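Local atomic coordinates of ferredoxin-thioredoxin reductase variable chain, chloroplastic (Arabidopsis thaliana, PDB entry 7C2B), a protein that probably serves as the variable subunit of ferredoxin-thioredoxin reductase, the enzyme that passes electrons from reduced ferredoxin to thioredoxins. Residues R37-H48 with F99-I110. Numbering follows the deposited sequence.
Sequences RVRVTVPLKVYH and FTHLKEDEFELI. With NO3 (nitrate ion), chain J.
Arg39 and Glu108 face each other as a hydrogen-bonded antiparallel pair, with Arg39 N to Glu108 O and Glu108 N to Arg39 O both 3.0 Å. Their side chains run alongside each other on the same face of the sheet, and Arg39 NH1 meets Glu108 OE2 at 2.9 Å in a salt bridge. The oxygen lies in the guanidinium plane but is approached on its anti side, the two planes standing 87° apart. With CG anti to the backbone N (chi1 -180°) and a bend at chi3, Arg39 also lays one guanidinium face over Ile110 CG1, while NH2 forms a second salt bridge, with Glu61 on strand 61-67. An alanine here would remove both ion pairs, and is likely to leave Glu108 without its cationic mate and Ile110 without part of its cover.

Ile110 also crosses Arg37, CD1 lying over one guanidinium face toward its rim, and CG2 3.2 Å from Arg37 NH1. On the other side of the sheet, Val38 CG1 meets Phe107 CD1 at 3.5 Å, obliquely to the ring, and Phe82 packs edge-to-face with the same ring.

After Thr41, whose N donates to Glu106 O, the chain leaves strand 107-109 and passes along strand 94-102, where Leu44 CD2 presses on Leu102 CD2 at 3.5 Å, tighter than usual. At the far end His48 NE2 donates to Phe99 O (2.6 Å, 171° at the hydrogen), the acceptor lying in the ring plane, which should restrain ring rotation.

The segment 37-48 thus runs from the terminal strand 107-109 across to strand 94-102, bridging the outermost strands of an SH3-like fold. Chemically, a charged outer face backs an apolar interior, and a short, nearly straight imidazole-to-carbonyl bond closes the far end.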
ATOM      1  N   ARG B  37      17.860   2.215  23.172  1.00 31.38           N
ATOM      2  CA  ARG B  37      17.658   3.627  22.886  1.00 33.25           C
ATOM      3  C   ARG B  37      18.054   3.931  21.445  1.00 32.96           C
ATOM      4  O   ARG B  37      19.070   3.437  20.948  1.00 32.53           O
ATOM      5  CB  ARG B  37      18.469   4.488  23.855  1.00 34.09           C
ATOM      6  CG  ARG B  37      18.200   4.159  25.322  1.00 41.03           C
ATOM      7  CD  ARG B  37      18.962   5.083  26.259  1.00 46.24           C
ATOM      8  NE  ARG B  37      18.721   6.483  25.929  1.00 51.43           N
ATOM      9  CZ  ARG B  37      19.674   7.346  25.587  1.00 52.95           C
ATOM     10  NH1 ARG B  37      20.945   6.954  25.536  1.00 52.79           N
ATOM     11  NH2 ARG B  37      19.351   8.602  25.297  1.00 49.47           N
ATOM     12  N   VAL B  38      17.240   4.757  20.776  1.00 28.77           N
ATOM     13  CA  VAL B  38      17.412   5.066  19.363  1.00 29.55           C
ATOM     14  C   VAL B  38      17.226   6.563  19.153  1.00 29.53           C
ATOM     15  O   VAL B  38      16.562   7.249  19.935  1.00 28.06           O
ATOM     16  CB  VAL B  38      16.413   4.292  18.468  1.00 26.61           C
ATOM     17  CG1 VAL B  38      16.680   2.783  18.532  1.00 24.75           C
ATOM     18  CG2 VAL B  38      14.985   4.602  18.868  1.00 26.33           C
ATOM     19  N   ARG B  39      17.806   7.057  18.061  1.00 26.64           N
ATOM     20  CA  ARG B  39      17.651   8.436  17.613  1.00 29.21           C
ATOM     21  C   ARG B  39      17.126   8.419  16.184  1.00 25.63           C
ATOM     22  O   ARG B  39      17.635   7.667  15.346  1.00 25.41           O
ATOM     23  CB  ARG B  39      18.991   9.184  17.681  1.00 32.06           C
ATOM     24  CG  ARG B  39      18.944  10.646  17.244  1.00 32.60           C
ATOM     25  CD  ARG B  39      20.327  11.301  17.340  1.00 35.72           C
ATOM     26  NE  ARG B  39      20.847  11.283  18.707  1.00 40.56           N
ATOM     27  CZ  ARG B  39      21.881  10.543  19.111  1.00 41.19           C
ATOM     28  NH1 ARG B  39      22.514   9.756  18.256  1.00 40.03           N
ATOM     29  NH2 ARG B  39      22.278  10.587  20.373  1.00 44.19           N
ATOM     30  N   VAL B  40      16.122   9.250  15.897  1.00 24.67           N
ATOM     31  CA  VAL B  40      15.601   9.328  14.538  1.00 21.73           C
ATOM     32  C   VAL B  40      16.587  10.097  13.673  1.00 23.05           C
ATOM     33  O   VAL B  40      17.027  11.196  14.034  1.00 27.09           O
ATOM     34  CB  VAL B  40      14.214   9.992  14.519  1.00 22.30           C
ATOM     35  CG1 VAL B  40      13.728  10.179  13.086  1.00 19.29           C
ATOM     36  CG2 VAL B  40      13.214   9.157  15.313  1.00 20.59           C
ATOM     37  N   THR B  41      16.922   9.536  12.515  1.00 24.32           N
ATOM     38  CA  THR B  41      18.021  10.047  11.705  1.00 29.23           C
ATOM     39  C   THR B  41      17.575  10.675  10.394  1.00 28.22           C
ATOM     40  O   THR B  41      18.432  11.064   9.589  1.00 27.79           O
ATOM     41  CB  THR B  41      19.020   8.923  11.418  1.00 25.76           C
ATOM     42  OG1 THR B  41      18.319   7.791  10.896  1.00 26.79           O
ATOM     43  CG2 THR B  41      19.713   8.505  12.696  1.00 31.28           C
ATOM     44  N   VAL B  42      16.271  10.779  10.156  1.00 24.28           N
ATOM     45  CA  VAL B  42      15.729  11.303   8.903  1.00 24.28           C
ATOM     46  C   VAL B  42      14.571  12.230   9.230  1.00 25.89           C
ATOM     47  O   VAL B  42      13.972  12.139  10.310  1.00 24.49           O
ATOM     48  CB  VAL B  42      15.247  10.179   7.963  1.00 26.74           C
ATOM     49  CG1 VAL B  42      16.412   9.260   7.547  1.00 30.60           C
ATOM     50  CG2 VAL B  42      14.128   9.382   8.626  1.00 25.94           C
ATOM     51  N   PRO B  43      14.238  13.144   8.316  1.00 24.98           N
ATOM     52  CA  PRO B  43      13.034  13.965   8.512  1.00 22.43           C
ATOM     53  C   PRO B  43      11.789  13.095   8.524  1.00 22.42           C
ATOM     54  O   PRO B  43      11.618  12.212   7.680  1.00 26.03           O
ATOM     55  CB  PRO B  43      13.043  14.918   7.310  1.00 27.75           C
ATOM     56  CG  PRO B  43      14.484  14.940   6.838  1.00 25.72           C
ATOM     57  CD  PRO B  43      15.010  13.557   7.126  1.00 26.04           C
ATOM     58  N   LEU B  44      10.917  13.349   9.494  1.00 24.94           N
ATOM     59  CA  LEU B  44       9.728  12.522   9.666  1.00 25.00           C
ATOM     60  C   LEU B  44       8.722  13.310  10.494  1.00 22.68           C
ATOM     61  O   LEU B  44       8.964  13.571  11.675  1.00 24.03           O
ATOM     62  CB  LEU B  44      10.087  11.202  10.341  1.00 22.36           C
ATOM     63  CG  LEU B  44       8.882  10.396  10.863  1.00 27.00           C
ATOM     64  CD1 LEU B  44       7.903  10.079   9.738  1.00 26.99           C
ATOM     65  CD2 LEU B  44       9.380   9.122  11.532  1.00 28.30           C
ATOM     66  N   LYS B  45       7.605  13.689   9.878  1.00 23.91           N
ATOM     67  CA  LYS B  45       6.522  14.374  10.570  1.00 25.08           C
ATOM     68  C   LYS B  45       5.451  13.367  10.957  1.00 22.54           C
ATOM     69  O   LYS B  45       5.106  12.489  10.165  1.00 20.84           O
ATOM     70  CB  LYS B  45       5.899  15.462   9.689  1.00 28.36           C
ATOM     71  CG  LYS B  45       6.883  16.499   9.141  1.00 32.40           C
ATOM     72  CD  LYS B  45       6.201  17.378   8.093  1.00 34.18           C
ATOM     73  CE  LYS B  45       6.975  18.658   7.820  1.00 37.97           C
ATOM     74  NZ  LYS B  45       8.046  18.478   6.789  1.00 44.38           N
ATOM     75  N   VAL B  46       4.915  13.498  12.170  1.00 19.98           N
ATOM     76  CA  VAL B  46       3.816  12.638  12.594  1.00 20.22           C
ATOM     77  C   VAL B  46       2.666  13.507  13.094  1.00 23.28           C
ATOM     78  O   VAL B  46       2.858  14.636  13.563  1.00 21.64           O
ATOM     79  CB  VAL B  46       4.234  11.584  13.659  1.00 18.76           C
ATOM     80  CG1 VAL B  46       5.246  10.574  13.059  1.00 21.33           C
ATOM     81  CG2 VAL B  46       4.788  12.222  14.928  1.00 21.28           C
ATOM     82  N   TYR B  47       1.461  12.956  12.996  1.00 18.75           N
ATOM     83  CA  TYR B  47       0.241  13.730  13.135  1.00 20.67           C
ATOM     84  C   TYR B  47      -0.699  13.200  14.205  1.00 22.98           C
ATOM     85  O   TYR B  47      -1.759  13.795  14.416  1.00 20.96           O
ATOM     86  CB  TYR B  47      -0.487  13.783  11.782  1.00 21.39           C
ATOM     87  CG  TYR B  47       0.362  14.435  10.716  1.00 21.17           C
ATOM     88  CD1 TYR B  47       0.414  15.820  10.599  1.00 29.30           C
ATOM     89  CD2 TYR B  47       1.136  13.677   9.851  1.00 21.74           C
ATOM     90  CE1 TYR B  47       1.199  16.431   9.644  1.00 26.64           C
ATOM     91  CE2 TYR B  47       1.928  14.284   8.894  1.00 26.61           C
ATOM     92  CZ  TYR B  47       1.953  15.667   8.803  1.00 30.35           C
ATOM     93  OH  TYR B  47       2.740  16.283   7.857  1.00 29.53           O
ATOM     94  N   HIS B  48      -0.343  12.120  14.896  1.00 22.31           N
ATOM     95  CA  HIS B  48      -1.250  11.446  15.818  1.00 21.75           C
ATOM     96  C   HIS B  48      -0.996  11.776  17.286  1.00 26.13           C
ATOM     97  O   HIS B  48      -1.648  11.191  18.150  1.00 24.22           O
ATOM     98  CB  HIS B  48      -1.147   9.929  15.630  1.00 23.63           C
ATOM     99  CG  HIS B  48       0.207   9.385  15.967  1.00 23.81           C
ATOM    100  ND1 HIS B  48       1.359   9.839  15.356  1.00 21.17           N
ATOM    101  CD2 HIS B  48       0.599   8.463  16.874  1.00 21.61           C
ATOM    102  CE1 HIS B  48       2.399   9.201  15.860  1.00 22.39           C
ATOM    103  NE2 HIS B  48       1.967   8.367  16.788  1.00 22.58           N
ATOM    104  N   PHE B  99       3.933   6.965  20.963  1.00 22.43           N
ATOM    105  CA  PHE B  99       4.603   5.942  20.181  1.00 23.46           C
ATOM    106  C   PHE B  99       4.550   6.320  18.711  1.00 27.15           C
ATOM    107  O   PHE B  99       3.611   6.982  18.259  1.00 25.59           O
ATOM    108  CB  PHE B  99       3.950   4.569  20.394  1.00 25.61           C
ATOM    109  CG  PHE B  99       3.859   4.174  21.841  1.00 31.03           C
ATOM    110  CD1 PHE B  99       4.970   3.662  22.505  1.00 30.06           C
ATOM    111  CD2 PHE B  99       2.677   4.342  22.545  1.00 31.36           C
ATOM    112  CE1 PHE B  99       4.898   3.311  23.841  1.00 31.73           C
ATOM    113  CE2 PHE B  99       2.599   3.997  23.894  1.00 35.37           C
ATOM    114  CZ  PHE B  99       3.712   3.480  24.540  1.00 32.38           C
ATOM    115  N   THR B 100       5.575   5.900  17.975  1.00 21.46           N
ATOM    116  CA  THR B 100       5.631   6.067  16.533  1.00 20.84           C
ATOM    117  C   THR B 100       6.240   4.799  15.955  1.00 21.14           C
ATOM    118  O   THR B 100       7.189   4.252  16.522  1.00 21.42           O
ATOM    119  CB  THR B 100       6.463   7.301  16.122  1.00 20.88           C
ATOM    120  OG1 THR B 100       5.778   8.506  16.501  1.00 26.83           O
ATOM    121  CG2 THR B 100       6.693   7.322  14.620  1.00 25.80           C
ATOM    122  N   HIS B 101       5.682   4.322  14.848  1.00 19.18           N
ATOM    123  CA  HIS B 101       6.219   3.159  14.149  1.00 19.55           C
ATOM    124  C   HIS B 101       7.302   3.585  13.164  1.00 20.73           C
ATOM    125  O   HIS B 101       7.094   4.506  12.364  1.00 18.54           O
ATOM    126  CB  HIS B 101       5.093   2.429  13.418  1.00 19.12           C
ATOM    127  CG  HIS B 101       4.167   1.686  14.329  1.00 19.84           C
ATOM    128  ND1 HIS B 101       3.116   2.290  14.994  1.00 20.44           N
ATOM    129  CD2 HIS B 101       4.122   0.376  14.667  1.00 24.90           C
ATOM    130  CE1 HIS B 101       2.470   1.382  15.701  1.00 23.67           C
ATOM    131  NE2 HIS B 101       3.063   0.213  15.523  1.00 23.67           N
ATOM    132  N   LEU B 102       8.456   2.907  13.219  1.00 19.62           N
ATOM    133  CA  LEU B 102       9.592   3.214  12.356  1.00 21.07           C
ATOM    134  C   LEU B 102      10.079   1.952  11.652  1.00 22.13           C
ATOM    135  O   LEU B 102       9.830   0.825  12.094  1.00 20.24           O
ATOM    136  CB  LEU B 102      10.778   3.811  13.142  1.00 19.48           C
ATOM    137  CG  LEU B 102      10.548   5.031  14.025  1.00 21.62           C
ATOM    138  CD1 LEU B 102      11.893   5.487  14.606  1.00 24.87           C
ATOM    139  CD2 LEU B 102       9.934   6.120  13.187  1.00 17.83           C
ATOM    140  N   LYS B 103      10.779   2.153  10.543  1.00 21.66           N
ATOM    141  CA  LYS B 103      11.558   1.082   9.937  1.00 24.84           C
ATOM    142  C   LYS B 103      13.039   1.364  10.142  1.00 23.20           C
ATOM    143  O   LYS B 103      13.439   2.461  10.547  1.00 22.09           O
ATOM    144  CB  LYS B 103      11.223   0.909   8.448  1.00 27.60           C
ATOM    145  CG  LYS B 103      11.301   2.165   7.602  1.00 26.62           C
ATOM    146  CD  LYS B 103      10.828   1.838   6.190  1.00 29.80           C
ATOM    147  CE  LYS B 103      10.605   3.085   5.367  1.00 33.26           C
ATOM    148  NZ  LYS B 103      11.878   3.808   5.173  1.00 38.53           N
ATOM    149  N   GLU B 104      13.851   0.341   9.856  1.00 25.71           N
ATOM    150  CA  GLU B 104      15.236   0.324  10.315  1.00 29.37           C
ATOM    151  C   GLU B 104      16.050   1.478   9.743  1.00 29.40           C
ATOM    152  O   GLU B 104      16.950   1.984  10.420  1.00 28.14           O
ATOM    153  CB  GLU B 104      15.892  -1.021   9.969  1.00 30.44           C
ATOM    154  CG  GLU B 104      15.729  -1.441   8.516  1.00 37.89           C
ATOM    155  CD  GLU B 104      16.710  -2.528   8.088  1.00 48.23           C
ATOM    156  OE1 GLU B 104      17.236  -3.248   8.970  1.00 50.96           O
ATOM    157  OE2 GLU B 104      16.947  -2.666   6.864  1.00 52.01           O
ATOM    158  N   ASP B 105      15.753   1.921   8.522  1.00 26.22           N
ATOM    159  CA  ASP B 105      16.564   2.980   7.944  1.00 28.10           C
ATOM    160  C   ASP B 105      16.156   4.375   8.414  1.00 28.15           C
ATOM    161  O   ASP B 105      16.676   5.360   7.892  1.00 25.78           O
ATOM    162  CB  ASP B 105      16.570   2.885   6.405  1.00 30.49           C
ATOM    163  CG  ASP B 105      15.211   3.157   5.751  1.00 37.95           C
ATOM    164  OD1 ASP B 105      14.237   3.548   6.430  1.00 33.18           O
ATOM    165  OD2 ASP B 105      15.125   2.981   4.509  1.00 38.91           O
ATOM    166  N   GLU B 106      15.280   4.496   9.412  1.00 24.07           N
ATOM    167  CA  GLU B 106      14.887   5.807   9.908  1.00 23.11           C
ATOM    168  C   GLU B 106      15.532   6.162  11.241  1.00 23.41           C
ATOM    169  O   GLU B 106      15.315   7.268  11.744  1.00 22.90           O
ATOM    170  CB  GLU B 106      13.351   5.875  10.023  1.00 22.91           C
ATOM    171  CG  GLU B 106      12.692   5.700   8.658  1.00 24.24           C
ATOM    172  CD  GLU B 106      11.174   5.626   8.713  1.00 25.77           C
ATOM    173  OE1 GLU B 106      10.624   5.142   9.729  1.00 21.01           O
ATOM    174  OE2 GLU B 106      10.538   6.040   7.719  1.00 27.37           O
ATOM    175  N   PHE B 107      16.309   5.262  11.835  1.00 22.45           N
ATOM    176  CA  PHE B 107      16.883   5.546  13.141  1.00 24.86           C
ATOM    177  C   PHE B 107      18.231   4.848  13.263  1.00 25.79           C
ATOM    178  O   PHE B 107      18.577   3.972  12.468  1.00 24.74           O
ATOM    179  CB  PHE B 107      15.936   5.122  14.283  1.00 22.77           C
ATOM    180  CG  PHE B 107      15.674   3.638  14.339  1.00 22.79           C
ATOM    181  CD1 PHE B 107      16.507   2.799  15.066  1.00 25.92           C
ATOM    182  CD2 PHE B 107      14.595   3.086  13.669  1.00 22.59           C
ATOM    183  CE1 PHE B 107      16.276   1.442  15.109  1.00 27.67           C
ATOM    184  CE2 PHE B 107      14.349   1.726  13.709  1.00 25.63           C
ATOM    185  CZ  PHE B 107      15.190   0.899  14.432  1.00 25.19           C
ATOM    186  N   GLU B 108      18.979   5.240  14.292  1.00 27.05           N
ATOM    187  CA  GLU B 108      20.239   4.606  14.652  1.00 28.89           C
ATOM    188  C   GLU B 108      20.208   4.268  16.137  1.00 31.80           C
ATOM    189  O   GLU B 108      19.576   4.967  16.938  1.00 28.83           O
ATOM    190  CB  GLU B 108      21.443   5.529  14.335  1.00 28.80           C
ATOM    191  CG  GLU B 108      21.584   6.695  15.320  1.00 33.55           C
ATOM    192  CD  GLU B 108      22.501   7.802  14.828  1.00 38.26           C
ATOM    193  OE1 GLU B 108      23.111   7.649  13.748  1.00 36.50           O
ATOM    194  OE2 GLU B 108      22.602   8.832  15.528  1.00 42.20           O
ATOM    195  N   LEU B 109      20.878   3.176  16.501  1.00 31.57           N
ATOM    196  CA  LEU B 109      21.071   2.858  17.911  1.00 32.69           C
ATOM    197  C   LEU B 109      21.947   3.914  18.573  1.00 35.32           C
ATOM    198  O   LEU B 109      22.916   4.400  17.984  1.00 36.88           O
ATOM    199  CB  LEU B 109      21.716   1.482  18.067  1.00 38.41           C
ATOM    200  CG  LEU B 109      20.872   0.265  17.690  1.00 35.62           C
ATOM    201  CD1 LEU B 109      21.659  -1.013  17.925  1.00 40.70           C
ATOM    202  CD2 LEU B 109      19.600   0.252  18.486  1.00 34.69           C
ATOM    203  N   ILE B 110      21.609   4.267  19.807  1.00 37.76           N
ATOM    204  CA  ILE B 110      22.363   5.289  20.530  1.00 39.42           C
ATOM    205  C   ILE B 110      23.565   4.691  21.253  1.00 45.21           C
ATOM    206  O   ILE B 110      24.692   5.162  21.083  1.00 46.68           O
ATOM    207  CB  ILE B 110      21.433   6.039  21.503  1.00 42.57           C
ATOM    208  CG1 ILE B 110      20.575   7.046  20.738  1.00 39.21           C
ATOM    209  CG2 ILE B 110      22.244   6.758  22.571  1.00 46.33           C
ATOM    210  CD1 ILE B 110      19.601   7.783  21.614  1.00 38.64           C
TER
HETATM  211  N   NO3 J 207       0.478  -1.883  14.948  1.00 37.98           N
HETATM  212  O1  NO3 J 207      -0.357  -2.340  14.109  1.00 35.63           O
HETATM  213  O2  NO3 J 207       0.129  -0.961  15.750  1.00 44.82           O
HETATM  214  O3  NO3 J 207       1.656  -2.348  14.983  1.00 35.28           O